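Local atomic coordinates of aldehyde dehydrogenase (Staphylococcus aureus, PDB entry 6K10), a protein that oxidises 4,4'-diaponeurosporen-4-al to 4,4'-diaponeurosporenoic acid with NAD+, a step in the biosynthesis of the carotenoid staphyloxanthin. Residues A[57-62]-A[119-124]; A[112-117]-A[186-191]; A[133-138]-A[429-434]; A[289-294]-A[320-325]. The protein carries 1 engineered substitution. All coordinates share one frame; numbering follows the deposited sequence.

Contact 1 of 4, residues A[57-62]-A[119-124]; sequences TDLGKN and APFNYP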
loop_
_atom_site.group_PDB
_atom_site.type_symbol
_atom_site.label_atom_id
_atom_site.label_comp_id
_atom_site.label_asym_id
_atom_site.label_seq_id
_atom_site.Cartn_x
_atom_site.Cartn_y
_atom_site.Cartn_z
ATOM N N THR A 57 -33.674 12.714 -4.397
ATOM C CA THR A 57 -33.746 14.066 -4.939
ATOM C C THR A 57 -32.501 14.406 -5.751
ATOM O O THR A 57 -32.597 15.055 -6.800
ATOM C CB THR A 57 -33.949 15.073 -3.806
ATOM O OG1 THR A 57 -35.173 14.780 -3.120
ATOM C CG2 THR A 57 -34.016 16.491 -4.355
ATOM N N ASP A 58 -31.330 13.959 -5.301
ATOM C CA ASP A 58 -30.080 14.351 -5.943
ATOM C C ASP A 58 -29.708 13.477 -7.133
ATOM O O ASP A 58 -29.116 13.982 -8.094
ATOM C CB ASP A 58 -28.932 14.336 -4.926
ATOM C CG ASP A 58 -29.092 15.392 -3.849
ATOM O OD1 ASP A 58 -30.027 16.213 -3.953
ATOM O OD2 ASP A 58 -28.268 15.411 -2.909
ATOM N N LEU A 59 -30.040 12.184 -7.102
ATOM C CA LEU A 59 -29.606 11.246 -8.132
ATOM C C LEU A 59 -30.758 10.478 -8.770
ATOM O O LEU A 59 -30.513 9.592 -9.598
ATOM C CB LEU A 59 -28.591 10.258 -7.549
ATOM C CG LEU A 59 -27.204 10.809 -7.210
ATOM C CD1 LEU A 59 -26.401 9.795 -6.411
ATOM C CD2 LEU A 59 -26.465 11.197 -8.478
ATOM N N GLY A 60 -32.003 10.788 -8.413
ATOM C CA GLY A 60 -33.126 10.005 -8.902
ATOM C C GLY A 60 -33.058 8.549 -8.505
ATOM O O GLY A 60 -33.620 7.694 -9.198
ATOM N N LYS A 61 -32.384 8.244 -7.400
ATOM C CA LYS A 61 -32.107 6.863 -7.026
ATOM C C LYS A 61 -33.307 6.261 -6.308
ATOM O O LYS A 61 -33.703 6.733 -5.236
ATOM C CB LYS A 61 -30.859 6.797 -6.150
ATOM C CG LYS A 61 -30.275 5.401 -6.018
ATOM C CD LYS A 61 -28.909 5.441 -5.352
ATOM C CE LYS A 61 -27.921 6.246 -6.183
ATOM N NZ LYS A 61 -26.521 5.744 -6.047
ATOM N N ASN A 62 -33.881 5.216 -6.900
ATOM C CA ASN A 62 -35.005 4.519 -6.297
ATOM C C ASN A 62 -34.560 3.770 -5.042
ATOM O O ASN A 62 -33.386 3.432 -4.869
ATOM C CB ASN A 62 -35.638 3.559 -7.306
ATOM C CG ASN A 62 -34.753 2.366 -7.622
ATOM O OD1 ASN A 62 -34.707 1.395 -6.868
ATOM N ND2 ASN A 62 -34.045 2.436 -8.746
ATOM N N ALA A 119 -15.111 11.774 -0.881
ATOM C CA ALA A 119 -16.074 10.952 -1.591
ATOM C C ALA A 119 -16.720 11.716 -2.738
ATOM O O ALA A 119 -17.003 12.908 -2.603
ATOM C CB ALA A 119 -17.165 10.448 -0.647
ATOM N N PRO A 120 -16.987 11.050 -3.869
ATOM C CA PRO A 120 -17.588 11.738 -5.015
ATOM C C PRO A 120 -19.108 11.692 -4.988
ATOM O O PRO A 120 -19.702 11.308 -3.976
ATOM C CB PRO A 120 -17.024 10.961 -6.206
ATOM C CG PRO A 120 -16.945 9.558 -5.685
ATOM C CD PRO A 120 -16.643 9.656 -4.199
ATOM N N PHE A 121 -19.749 12.065 -6.097
ATOM C CA PHE A 121 -21.193 12.260 -6.139
ATOM C C PHE A 121 -21.991 10.997 -6.445
ATOM O O PHE A 121 -23.194 10.975 -6.161
ATOM C CB PHE A 121 -21.550 13.328 -7.189
ATOM C CG PHE A 121 -21.402 12.850 -8.620
ATOM C CD1 PHE A 121 -22.407 12.119 -9.237
ATOM C CD2 PHE A 121 -20.275 13.162 -9.355
ATOM C CE1 PHE A 121 -22.277 11.681 -10.538
ATOM C CE2 PHE A 121 -20.146 12.736 -10.666
ATOM C CZ PHE A 121 -21.151 11.997 -11.259
ATOM N N ASN A 122 -21.384 9.969 -7.048
ATOM C CA ASN A 122 -22.186 8.936 -7.698
ATOM C C ASN A 122 -22.756 7.915 -6.720
ATOM O O ASN A 122 -23.907 7.494 -6.877
ATOM C CB ASN A 122 -21.368 8.249 -8.798
ATOM C CG ASN A 122 -20.096 7.604 -8.286
ATOM O OD1 ASN A 122 -19.389 8.163 -7.453
ATOM N ND2 ASN A 122 -19.789 6.418 -8.806
ATOM N N TYR A 123 -21.984 7.494 -5.723
ATOM C CA TYR A 123 -22.505 6.752 -4.578
ATOM C C TYR A 123 -22.113 7.548 -3.341
ATOM O O TYR A 123 -21.234 7.143 -2.567
ATOM C CB TYR A 123 -21.987 5.317 -4.535
ATOM C CG TYR A 123 -22.466 4.496 -5.711
ATOM C CD1 TYR A 123 -21.823 4.571 -6.939
ATOM C CD2 TYR A 123 -23.574 3.666 -5.602
ATOM C CE1 TYR A 123 -22.259 3.833 -8.020
ATOM C CE2 TYR A 123 -24.017 2.921 -6.678
ATOM C CZ TYR A 123 -23.356 3.010 -7.886
ATOM O OH TYR A 123 -23.793 2.275 -8.964
ATOM N N PRO A 124 -22.757 8.701 -3.132
ATOM C CA PRO A 124 -22.212 9.698 -2.200
ATOM C C PRO A 124 -22.292 9.280 -0.750
ATOM O O PRO A 124 -21.576 9.850 0.082
ATOM C CB PRO A 124 -23.077 10.934 -2.473
ATOM C CG PRO A 124 -24.380 10.372 -2.955
ATOM C CD PRO A 124 -24.048 9.115 -3.709
#

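Contact 2 of 4, residues A[112-117]-A[186-191]; sequences YGTVLI and LPFDYV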
loop_
_atom_site.group_PDB
_atom_site.type_symbol
_atom_site.label_atom_id
_atom_site.label_comp_id
_atom_site.label_asym_id
_atom_site.label_seq_id
_atom_site.Cartn_x
_atom_site.Cartn_y
_atom_site.Cartn_z
ATOM N N TYR A 112 -3.162 4.786 11.950
ATOM C CA TYR A 112 -2.282 5.842 11.463
ATOM C C TYR A 112 -2.430 7.113 12.287
ATOM O O TYR A 112 -1.445 7.817 12.532
ATOM C CB TYR A 112 -2.584 6.139 9.995
ATOM C CG TYR A 112 -2.013 5.136 9.026
ATOM C CD1 TYR A 112 -0.662 5.141 8.712
ATOM C CD2 TYR A 112 -2.826 4.189 8.420
ATOM C CE1 TYR A 112 -0.134 4.230 7.821
ATOM C CE2 TYR A 112 -2.307 3.271 7.528
ATOM C CZ TYR A 112 -0.960 3.296 7.233
ATOM O OH TYR A 112 -0.434 2.389 6.345
ATOM N N GLY A 113 -3.652 7.424 12.712
ATOM C CA GLY A 113 -3.911 8.645 13.448
ATOM C C GLY A 113 -5.163 9.355 12.976
ATOM O O GLY A 113 -6.280 8.887 13.214
ATOM N N THR A 114 -4.985 10.485 12.297
ATOM C CA THR A 114 -6.082 11.295 11.782
ATOM C C THR A 114 -6.080 11.194 10.262
ATOM O O THR A 114 -5.080 11.528 9.618
ATOM C CB THR A 114 -5.937 12.747 12.236
ATOM O OG1 THR A 114 -5.988 12.806 13.668
ATOM C CG2 THR A 114 -7.049 13.607 11.654
ATOM N N VAL A 115 -7.195 10.734 9.692
ATOM C CA VAL A 115 -7.252 10.401 8.275
ATOM C C VAL A 115 -8.286 11.274 7.575
ATOM O O VAL A 115 -9.191 11.842 8.195
ATOM C CB VAL A 115 -7.562 8.905 8.045
ATOM C CG1 VAL A 115 -6.605 8.036 8.844
ATOM C CG2 VAL A 115 -9.009 8.591 8.408
ATOM N N LEU A 116 -8.137 11.371 6.256
ATOM C CA LEU A 116 -9.013 12.153 5.397
ATOM C C LEU A 116 -9.717 11.222 4.421
ATOM O O LEU A 116 -9.078 10.362 3.807
ATOM C CB LEU A 116 -8.220 13.215 4.628
ATOM C CG LEU A 116 -8.986 14.042 3.594
ATOM C CD1 LEU A 116 -10.160 14.779 4.231
ATOM C CD2 LEU A 116 -8.054 15.012 2.885
ATOM N N ILE A 117 -11.029 11.398 4.277
ATOM C CA ILE A 117 -11.841 10.606 3.361
ATOM C C ILE A 117 -12.564 11.564 2.425
ATOM O O ILE A 117 -13.339 12.417 2.878
ATOM C CB ILE A 117 -12.840 9.711 4.110
ATOM C CG1 ILE A 117 -12.093 8.674 4.952
ATOM C CG2 ILE A 117 -13.782 9.028 3.131
ATOM C CD1 ILE A 117 -12.986 7.870 5.865
ATOM N N LEU A 186 -2.940 19.588 4.430
ATOM C CA LEU A 186 -2.712 19.358 5.846
ATOM C C LEU A 186 -2.050 17.999 6.060
ATOM O O LEU A 186 -2.322 17.046 5.323
ATOM C CB LEU A 186 -4.030 19.419 6.613
ATOM C CG LEU A 186 -4.707 20.790 6.624
ATOM C CD1 LEU A 186 -6.058 20.729 7.321
ATOM C CD2 LEU A 186 -3.803 21.816 7.286
ATOM N N PRO A 187 -1.161 17.875 7.077
ATOM C CA PRO A 187 -0.411 16.621 7.273
ATOM C C PRO A 187 -1.252 15.524 7.919
ATOM O O PRO A 187 -0.968 15.048 9.023
ATOM C CB PRO A 187 0.751 17.077 8.163
ATOM C CG PRO A 187 0.159 18.162 8.989
ATOM C CD PRO A 187 -0.801 18.894 8.079
ATOM N N PHE A 188 -2.310 15.114 7.220
ATOM C CA PHE A 188 -3.066 13.939 7.624
ATOM C C PHE A 188 -2.145 12.723 7.687
ATOM O O PHE A 188 -1.106 12.663 7.027
ATOM C CB PHE A 188 -4.207 13.664 6.642
ATOM C CG PHE A 188 -5.420 14.527 6.849
ATOM C CD1 PHE A 188 -6.412 14.151 7.742
ATOM C CD2 PHE A 188 -5.578 15.705 6.139
ATOM C CE1 PHE A 188 -7.534 14.937 7.927
ATOM C CE2 PHE A 188 -6.697 16.496 6.320
ATOM C CZ PHE A 188 -7.676 16.111 7.214
ATOM N N ASP A 189 -2.536 11.743 8.496
ATOM C CA ASP A 189 -1.779 10.502 8.576
ATOM C C ASP A 189 -2.163 9.506 7.489
ATOM O O ASP A 189 -1.424 8.541 7.265
ATOM C CB ASP A 189 -1.952 9.868 9.960
ATOM C CG ASP A 189 -1.514 10.798 11.080
ATOM O OD1 ASP A 189 -0.302 11.082 11.173
ATOM O OD2 ASP A 189 -2.379 11.249 11.862
ATOM N N TYR A 190 -3.290 9.721 6.811
ATOM C CA TYR A 190 -3.686 8.915 5.667
ATOM C C TYR A 190 -4.740 9.684 4.884
ATOM O O TYR A 190 -5.538 10.426 5.463
ATOM C CB TYR A 190 -4.228 7.545 6.095
ATOM C CG TYR A 190 -4.116 6.493 5.021
ATOM C CD1 TYR A 190 -5.089 6.370 4.039
ATOM C CD2 TYR A 190 -3.034 5.625 4.985
ATOM C CE1 TYR A 190 -4.987 5.410 3.048
ATOM C CE2 TYR A 190 -2.923 4.662 4.001
ATOM C CZ TYR A 190 -3.900 4.557 3.036
ATOM O OH TYR A 190 -3.781 3.596 2.059
ATOM N N VAL A 191 -4.736 9.508 3.564
ATOM C CA VAL A 191 -5.726 10.125 2.689
ATOM C C VAL A 191 -6.379 9.040 1.845
ATOM O O VAL A 191 -5.683 8.275 1.170
ATOM C CB VAL A 191 -5.100 11.207 1.787
ATOM C CG1 VAL A 191 -6.120 11.702 0.781
ATOM C CG2 VAL A 191 -4.581 12.361 2.631
#

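Contact 3 of 4, residues A[133-138]-A[429-434]; sequences IGAIAA and DTFTHE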
loop_
_atom_site.group_PDB
_atom_site.type_symbol
_atom_site.label_atom_id
_atom_site.label_comp_id
_atom_site.label_asym_id
_atom_site.label_seq_id
_atom_site.Cartn_x
_atom_site.Cartn_y
_atom_site.Cartn_z
ATOM N N ILE A 133 -15.959 3.078 7.997
ATOM C CA ILE A 133 -15.989 1.864 8.810
ATOM C C ILE A 133 -14.575 1.350 9.034
ATOM O O ILE A 133 -14.182 1.024 10.160
ATOM C CB ILE A 133 -16.872 0.793 8.147
ATOM C CG1 ILE A 133 -18.330 1.248 8.093
ATOM C CG2 ILE A 133 -16.764 -0.513 8.906
ATOM C CD1 ILE A 133 -19.158 0.471 7.094
ATOM N N GLY A 134 -13.787 1.277 7.960
ATOM C CA GLY A 134 -12.407 0.844 8.101
ATOM C C GLY A 134 -11.603 1.768 8.995
ATOM O O GLY A 134 -10.853 1.315 9.862
ATOM N N ALA A 135 -11.756 3.080 8.799
ATOM C CA ALA A 135 -11.032 4.043 9.622
ATOM C C ALA A 135 -11.422 3.915 11.088
ATOM O O ALA A 135 -10.561 3.936 11.975
ATOM C CB ALA A 135 -11.290 5.463 9.117
ATOM N N ILE A 136 -12.722 3.784 11.363
ATOM C CA ILE A 136 -13.186 3.613 12.739
ATOM C C ILE A 136 -12.619 2.332 13.332
ATOM O O ILE A 136 -12.017 2.338 14.413
ATOM C CB ILE A 136 -14.724 3.613 12.798
ATOM C CG1 ILE A 136 -15.282 5.012 12.539
ATOM C CG2 ILE A 136 -15.201 3.085 14.145
ATOM C CD1 ILE A 136 -16.792 5.041 12.414
ATOM N N ALA A 137 -12.811 1.211 12.630
ATOM C CA ALA A 137 -12.394 -0.085 13.155
ATOM C C ALA A 137 -10.889 -0.154 13.365
ATOM O O ALA A 137 -10.421 -0.855 14.269
ATOM C CB ALA A 137 -12.850 -1.202 12.215
ATOM N N ALA A 138 -10.117 0.560 12.549
ATOM C CA ALA A 138 -8.670 0.569 12.701
ATOM C C ALA A 138 -8.193 1.499 13.810
ATOM O O ALA A 138 -7.002 1.482 14.137
ATOM C CB ALA A 138 -8.006 0.955 11.378
ATOM N N ASP A 429 -7.533 -2.909 6.890
ATOM C CA ASP A 429 -6.111 -2.945 6.554
ATOM C C ASP A 429 -5.623 -1.603 6.019
ATOM O O ASP A 429 -4.519 -1.154 6.355
ATOM C CB ASP A 429 -5.843 -4.038 5.516
ATOM C CG ASP A 429 -6.117 -5.434 6.041
ATOM O OD1 ASP A 429 -6.227 -5.614 7.274
ATOM O OD2 ASP A 429 -6.228 -6.367 5.214
ATOM N N THR A 430 -6.436 -0.949 5.182
ATOM C CA THR A 430 -6.011 0.290 4.537
ATOM C C THR A 430 -5.666 1.367 5.561
ATOM O O THR A 430 -4.695 2.111 5.383
ATOM C CB THR A 430 -7.103 0.773 3.576
ATOM O OG1 THR A 430 -7.166 -0.110 2.453
ATOM C CG2 THR A 430 -6.825 2.189 3.084
ATOM N N PHE A 431 -6.428 1.448 6.653
ATOM C CA PHE A 431 -6.200 2.439 7.697
ATOM C C PHE A 431 -5.422 1.872 8.879
ATOM O O PHE A 431 -5.492 2.426 9.982
ATOM C CB PHE A 431 -7.537 3.024 8.161
ATOM C CG PHE A 431 -8.277 3.757 7.076
ATOM C CD1 PHE A 431 -7.928 5.051 6.738
ATOM C CD2 PHE A 431 -9.323 3.154 6.398
ATOM C CE1 PHE A 431 -8.601 5.732 5.744
ATOM C CE2 PHE A 431 -10.003 3.832 5.402
ATOM C CZ PHE A 431 -9.641 5.124 5.074
ATOM N N THR A 432 -4.670 0.793 8.666
ATOM C CA THR A 432 -3.910 0.132 9.716
ATOM C C THR A 432 -2.443 0.076 9.320
ATOM O O THR A 432 -2.117 -0.299 8.189
ATOM C CB THR A 432 -4.438 -1.286 9.959
ATOM O OG1 THR A 432 -5.741 -1.217 10.556
ATOM C CG2 THR A 432 -3.500 -2.076 10.869
ATOM N N HIS A 433 -1.564 0.459 10.238
ATOM C CA HIS A 433 -0.153 0.142 10.096
ATOM C C HIS A 433 0.135 -1.152 10.838
ATOM O O HIS A 433 -0.173 -1.273 12.029
ATOM C CB HIS A 433 0.747 1.246 10.643
ATOM C CG HIS A 433 2.183 0.835 10.725
ATOM N ND1 HIS A 433 2.914 0.898 11.891
ATOM C CD2 HIS A 433 3.011 0.317 9.788
ATOM C CE1 HIS A 433 4.137 0.449 11.664
ATOM N NE2 HIS A 433 4.221 0.091 10.396
ATOM N N GLU A 434 0.718 -2.115 10.137
ATOM C CA GLU A 434 1.113 -3.375 10.750
ATOM C C GLU A 434 2.528 -3.225 11.290
ATOM O O GLU A 434 3.469 -2.976 10.528
ATOM C CB GLU A 434 1.008 -4.517 9.742
ATOM C CG GLU A 434 -0.440 -4.885 9.447
ATOM C CD GLU A 434 -0.577 -6.185 8.691
ATOM O OE1 GLU A 434 0.394 -6.589 8.022
ATOM O OE2 GLU A 434 -1.661 -6.803 8.767
HETATM O O HOH W 1 -5.471 -0.630 13.312
#

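Contact 4 of 4, residues A[289-294]-A[320-325]; sequences YGRIVN and EDERYI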
loop_
_atom_site.group_PDB
_atom_site.type_symbol
_atom_site.label_atom_id
_atom_site.label_comp_id
_atom_site.label_asym_id
_atom_site.label_seq_id
_atom_site.Cartn_x
_atom_site.Cartn_y
_atom_site.Cartn_z
ATOM N N TYR A 289 -35.157 3.517 -12.635
ATOM C CA TYR A 289 -34.092 4.097 -13.437
ATOM C C TYR A 289 -33.761 5.490 -12.925
ATOM O O TYR A 289 -34.660 6.290 -12.651
ATOM C CB TYR A 289 -34.496 4.143 -14.912
ATOM C CG TYR A 289 -33.407 4.645 -15.821
ATOM C CD1 TYR A 289 -32.217 3.944 -15.959
ATOM C CD2 TYR A 289 -33.572 5.814 -16.548
ATOM C CE1 TYR A 289 -31.217 4.400 -16.791
ATOM C CE2 TYR A 289 -32.582 6.275 -17.380
ATOM C CZ TYR A 289 -31.408 5.567 -17.498
ATOM O OH TYR A 289 -30.427 6.034 -18.332
ATOM N N GLY A 290 -32.462 5.776 -12.811
ATOM C CA GLY A 290 -31.986 6.980 -12.165
ATOM C C GLY A 290 -31.831 8.153 -13.116
ATOM O O GLY A 290 -32.222 8.109 -14.284
ATOM N N ARG A 291 -31.242 9.226 -12.587
ATOM C CA ARG A 291 -31.075 10.479 -13.307
ATOM C C ARG A 291 -29.646 10.984 -13.145
ATOM O O ARG A 291 -28.904 10.546 -12.263
ATOM C CB ARG A 291 -32.060 11.546 -12.806
ATOM C CG ARG A 291 -33.526 11.172 -12.968
ATOM C CD ARG A 291 -33.914 11.133 -14.433
ATOM N NE ARG A 291 -35.343 10.897 -14.634
ATOM C CZ ARG A 291 -35.893 9.692 -14.743
ATOM N NH1 ARG A 291 -35.137 8.604 -14.670
ATOM N NH2 ARG A 291 -37.201 9.576 -14.930
ATOM N N ILE A 292 -29.273 11.930 -14.005
ATOM C CA ILE A 292 -27.925 12.490 -13.993
ATOM C C ILE A 292 -27.794 13.479 -12.840
ATOM O O ILE A 292 -28.746 14.186 -12.491
ATOM C CB ILE A 292 -27.608 13.141 -15.355
ATOM C CG1 ILE A 292 -27.908 12.159 -16.492
ATOM C CG2 ILE A 292 -26.154 13.575 -15.424
ATOM C CD1 ILE A 292 -27.192 10.822 -16.357
ATOM N N VAL A 293 -26.595 13.538 -12.247
ATOM C CA VAL A 293 -26.417 14.221 -10.964
ATOM C C VAL A 293 -26.750 15.707 -11.070
ATOM O O VAL A 293 -27.437 16.260 -10.203
ATOM C CB VAL A 293 -24.989 14.001 -10.427
ATOM C CG1 VAL A 293 -23.938 14.477 -11.430
ATOM C CG2 VAL A 293 -24.810 14.702 -9.084
ATOM N N ASN A 294 -26.266 16.379 -12.113
ATOM C CA ASN A 294 -26.462 17.817 -12.236
ATOM C C ASN A 294 -26.474 18.206 -13.710
ATOM O O ASN A 294 -26.283 17.372 -14.599
ATOM C CB ASN A 294 -25.399 18.591 -11.439
ATOM C CG ASN A 294 -23.995 18.457 -12.018
ATOM O OD1 ASN A 294 -23.764 17.740 -12.992
ATOM N ND2 ASN A 294 -23.045 19.156 -11.407
ATOM N N GLU A 320 -34.089 17.641 -20.158
ATOM C CA GLU A 320 -33.277 18.487 -19.290
ATOM C C GLU A 320 -33.974 18.762 -17.963
ATOM O O GLU A 320 -33.321 18.832 -16.914
ATOM C CB GLU A 320 -32.961 19.792 -20.018
ATOM C CG GLU A 320 -31.905 20.664 -19.374
ATOM C CD GLU A 320 -31.544 21.842 -20.258
ATOM O OE1 GLU A 320 -30.342 22.154 -20.384
ATOM O OE2 GLU A 320 -32.468 22.448 -20.841
ATOM N N ASP A 321 -35.301 18.914 -17.985
ATOM C CA ASP A 321 -36.041 19.281 -16.782
ATOM C C ASP A 321 -35.988 18.205 -15.705
ATOM O O ASP A 321 -36.190 18.516 -14.527
ATOM C CB ASP A 321 -37.495 19.588 -17.139
ATOM C CG ASP A 321 -37.626 20.781 -18.064
ATOM O OD1 ASP A 321 -36.708 21.629 -18.078
ATOM O OD2 ASP A 321 -38.646 20.871 -18.778
ATOM N N GLU A 322 -35.736 16.954 -16.080
ATOM C CA GLU A 322 -35.565 15.868 -15.127
ATOM C C GLU A 322 -34.118 15.416 -15.015
ATOM O O GLU A 322 -33.831 14.481 -14.259
ATOM C CB GLU A 322 -36.444 14.675 -15.524
ATOM C CG GLU A 322 -37.837 14.685 -14.925
ATOM C CD GLU A 322 -38.635 13.452 -15.308
ATOM O OE1 GLU A 322 -38.116 12.328 -15.138
ATOM O OE2 GLU A 322 -39.779 13.607 -15.784
ATOM N N ARG A 323 -33.200 16.065 -15.738
ATOM C CA ARG A 323 -31.833 15.573 -15.905
ATOM C C ARG A 323 -31.849 14.108 -16.332
ATOM O O ARG A 323 -31.095 13.274 -15.827
ATOM C CB ARG A 323 -31.006 15.791 -14.638
ATOM C CG ARG A 323 -30.991 17.247 -14.187
ATOM C CD ARG A 323 -29.897 17.532 -13.173
ATOM N NE ARG A 323 -29.906 16.603 -12.048
ATOM C CZ ARG A 323 -30.515 16.842 -10.890
ATOM N NH1 ARG A 323 -30.469 15.943 -9.918
ATOM N NH2 ARG A 323 -31.171 17.979 -10.707
ATOM N N TYR A 324 -32.729 13.804 -17.280
ATOM C CA TYR A 324 -32.994 12.444 -17.725
ATOM C C TYR A 324 -32.261 12.161 -19.026
ATOM O O TYR A 324 -32.278 12.984 -19.948
ATOM C CB TYR A 324 -34.494 12.227 -17.922
ATOM C CG TYR A 324 -34.834 10.982 -18.708
ATOM C CD1 TYR A 324 -34.717 9.722 -18.138
ATOM C CD2 TYR A 324 -35.273 11.068 -20.024
ATOM C CE1 TYR A 324 -35.028 8.582 -18.854
ATOM C CE2 TYR A 324 -35.588 9.934 -20.748
ATOM C CZ TYR A 324 -35.462 8.693 -20.157
ATOM O OH TYR A 324 -35.773 7.555 -20.869
ATOM N N ILE A 325 -31.627 10.995 -19.100
ATOM C CA ILE A 325 -31.036 10.497 -20.335
ATOM C C ILE A 325 -31.416 9.032 -20.478
ATOM O O ILE A 325 -31.141 8.223 -19.583
ATOM C CB ILE A 325 -29.512 10.677 -20.370
ATOM C CG1 ILE A 325 -29.177 12.167 -20.344
ATOM C CG2 ILE A 325 -28.929 10.020 -21.614
ATOM C CD1 ILE A 325 -27.736 12.466 -20.524
HETATM O O HOH W 2 -31.234 9.247 -16.604
#

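Contact 1 of 4, residues A[57-62]-A[119-124]
Leu59 pushes its branched end into the loop 119-124, where CD1 lies 3.6 Å from CD of the Pro124 ring and also packs on the carbonyl oxygens of Phe121 and Asn122. Its second methyl, CD2, reaches the edge of the Phe121 ring, 4.2 Å from CD1 of that ring and near its plane. Phe121 O is buried here and has no polar partner in the model; the Leu59 methyl CD1 is 3.4 Å from it. Beside this apolar patch runs Lys61. With CG anti to the backbone N (chi1 -164°) and bends at chi3 and chi4, the chain brings NZ to hydrogen-bond Asn122 O at 3.3 Å, in the plane of that carbonyl. The ammonium also makes an off-centre cation-pi contact with Tyr123, NZ standing 4.2 Å from the ring centroid, and the two side chains cross at about a right angle. Glu70 holds Lys61 NZ in a salt bridge, and Asn246 ND2 donates a further bond to Asn122 O. The Asn122 side chain, bonded through ND2 to Gln249 O, lies about 5 Å from Ser251, an engineered residue at a predicted active-site position, so the loop borders the probable catalytic centre. The contact thus joins the C-terminal end of helix 48-59 to the loop between strand 104-118 and helix 126-138, with helices 63-89 and 151-164 packed alongside.

Contact 2 of 4, residues A[112-117]-A[186-191]
Leu116 lays its CB squarely over the Phe188 ring, 3.6 Å from the centroid and 6° off the normal, a CH-pi contact. With CG anti to the backbone N, the Leu116 methyls spread over the same ring, near CZ and CE2, while the Phe188 ring edge meets the backbone of Thr114. Val191 CG2 adds to this side at 4.2 Å from Leu116 CB. Through the sheet, on the other side, Val115 CG1 packs on Tyr190 CB, and Tyr190 CD2 sits 3.5 Å above one face of the Tyr112 ring, offset toward its rim; the two ring planes meet at 41°. Strands 104-118 and 190-194 are parallel neighbours here, part of the central sheet of the Rossmann-like NAD-binding domain of aldehyde dehydrogenases. Leu116 N donates to Tyr190 O at 2.9 Å, and Leu116 pairs with Val191 in register. One step back, Asp189 N bonds to Thr114 O at 2.8 Å. The Asp189 carboxylate turns to the first residue of strand 114-117: OD2 accepts from Thr114 N at 2.8 Å through its anti lone pair, the N-H pointing almost straight at it (177°). Gly113 CA lies 3.4 Å from Asp189 OD2, bringing the backbone close to the carboxylate. At the outer rim, Asp189 OD1 has a long, weak ion pair with Lys369 of the second subunit, whose Val414 packs on Tyr112.

Contact 3 of 4, residues A[133-138]-A[429-434]
Phe431 turns one ring face to helix 126-138, with Ala135 CB over the centre of the ring, 4.0 Å from the centroid and 8° off its normal, in a CH-pi contact. Its CG stands anti to the carbonyl carbon (chi1 -63°), and the CD2 edge dips to 3.4 Å from Ala135 N, close against the helix backbone where Gly134 has no side chain. Thr430 CG2 lies over the opposite face, toward the rim, so the ring is held between a helix and its own chain neighbour. Helix 126-138, which follows strand 104-118 in the aldehyde dehydrogenase fold, here meets, through Gly134 and Ala135, the junction leading from helix 425-430 into strand 432-439, the antiparallel neighbour of 104-118 in the sheet. Ala138 fills the next place: its CB is 3.9 Å from Phe431 CB and also touches Phe431 O. Thr432 holds OG1 anti to its carbonyl carbon (chi1 -69°), which brings the hydroxyl against Ala138 CB at 3.2 Å. That hydroxyl is bonded to Phe428 O and accepts from a water, OG1 to water oxygen 2.8 Å; the same water donates to Ala138 O at 2.7 Å. Asn140 ND2 binds both Phe431 O and Ala135 O.

Contact 4 of 4, residues A[289-294]-A[320-325]
Tyr324 sets CD1 of its ring over the centre of one face of the Arg291 guanidinium, 3.5 Å above the plane, the two planes 64° apart. At the guanidinium edge a salt bridge forms: Glu322 OE1 alone accepts side-on from both NE (3.2 Å) and NH2 (2.9 Å) of Arg291, with carboxylate and guanidinium nearly coplanar. The bend at chi2 (-68°) folds Arg291 toward this acid, while its NH1 donates to Gly290 O. Tyr289 presents its edge to Tyr324, CE2 to CE1 3.7 Å, and its OH donates to Ile325 O at 2.6 Å, nearly in line with that carbonyl. The Arg323 guanidinium uses its edge, too: NE donates to Ile292 O at 2.7 Å, while Val293 O lies over one face. Ile292 N returns a bond to Arg323 O, and Ile292 CG1 packs on Ile325 CD1, 4.0 Å away. Arg323 and Tyr324 form a G1 bulge facing Asp319, with Arg323 in a left-handed backbone conformation. With Arg291 on OE1 and Gln284 on OE2, the Glu322 carboxylate is probably restrained in its rotation, and charge as well as hydrogen bonds tie the loop before helix 295-307 to the residues leading into strand 324-330 and to its start.

Overall arrangement
Contacts 1 and 4 form one cluster, centres about 11 Å apart, joined by a probable hydrogen bond from Arg291 N to Leu59 O and by Val293 packing on Phe121 and Leu59. Contacts 2 and 3 form another, also about 11 Å between centres: Tyr112 and Tyr190 touch segment 429-434, and strands 104-118 and 432-439 are neighbours in one sheet. Contacts 3 and 4 lie on opposite sides of the chain's centre, about 36 Å between centres. Strand 104-118 connects the clusters, running from contact 2 straight into the loop of contact 1. Along the chain contact 2 alternates with contacts 1 and 3, whereas contact 4 falls between the two segments of contact 3. Contact 1 thus borders the predicted active site, while contacts 1, 2 and 3 each touch the second subunit.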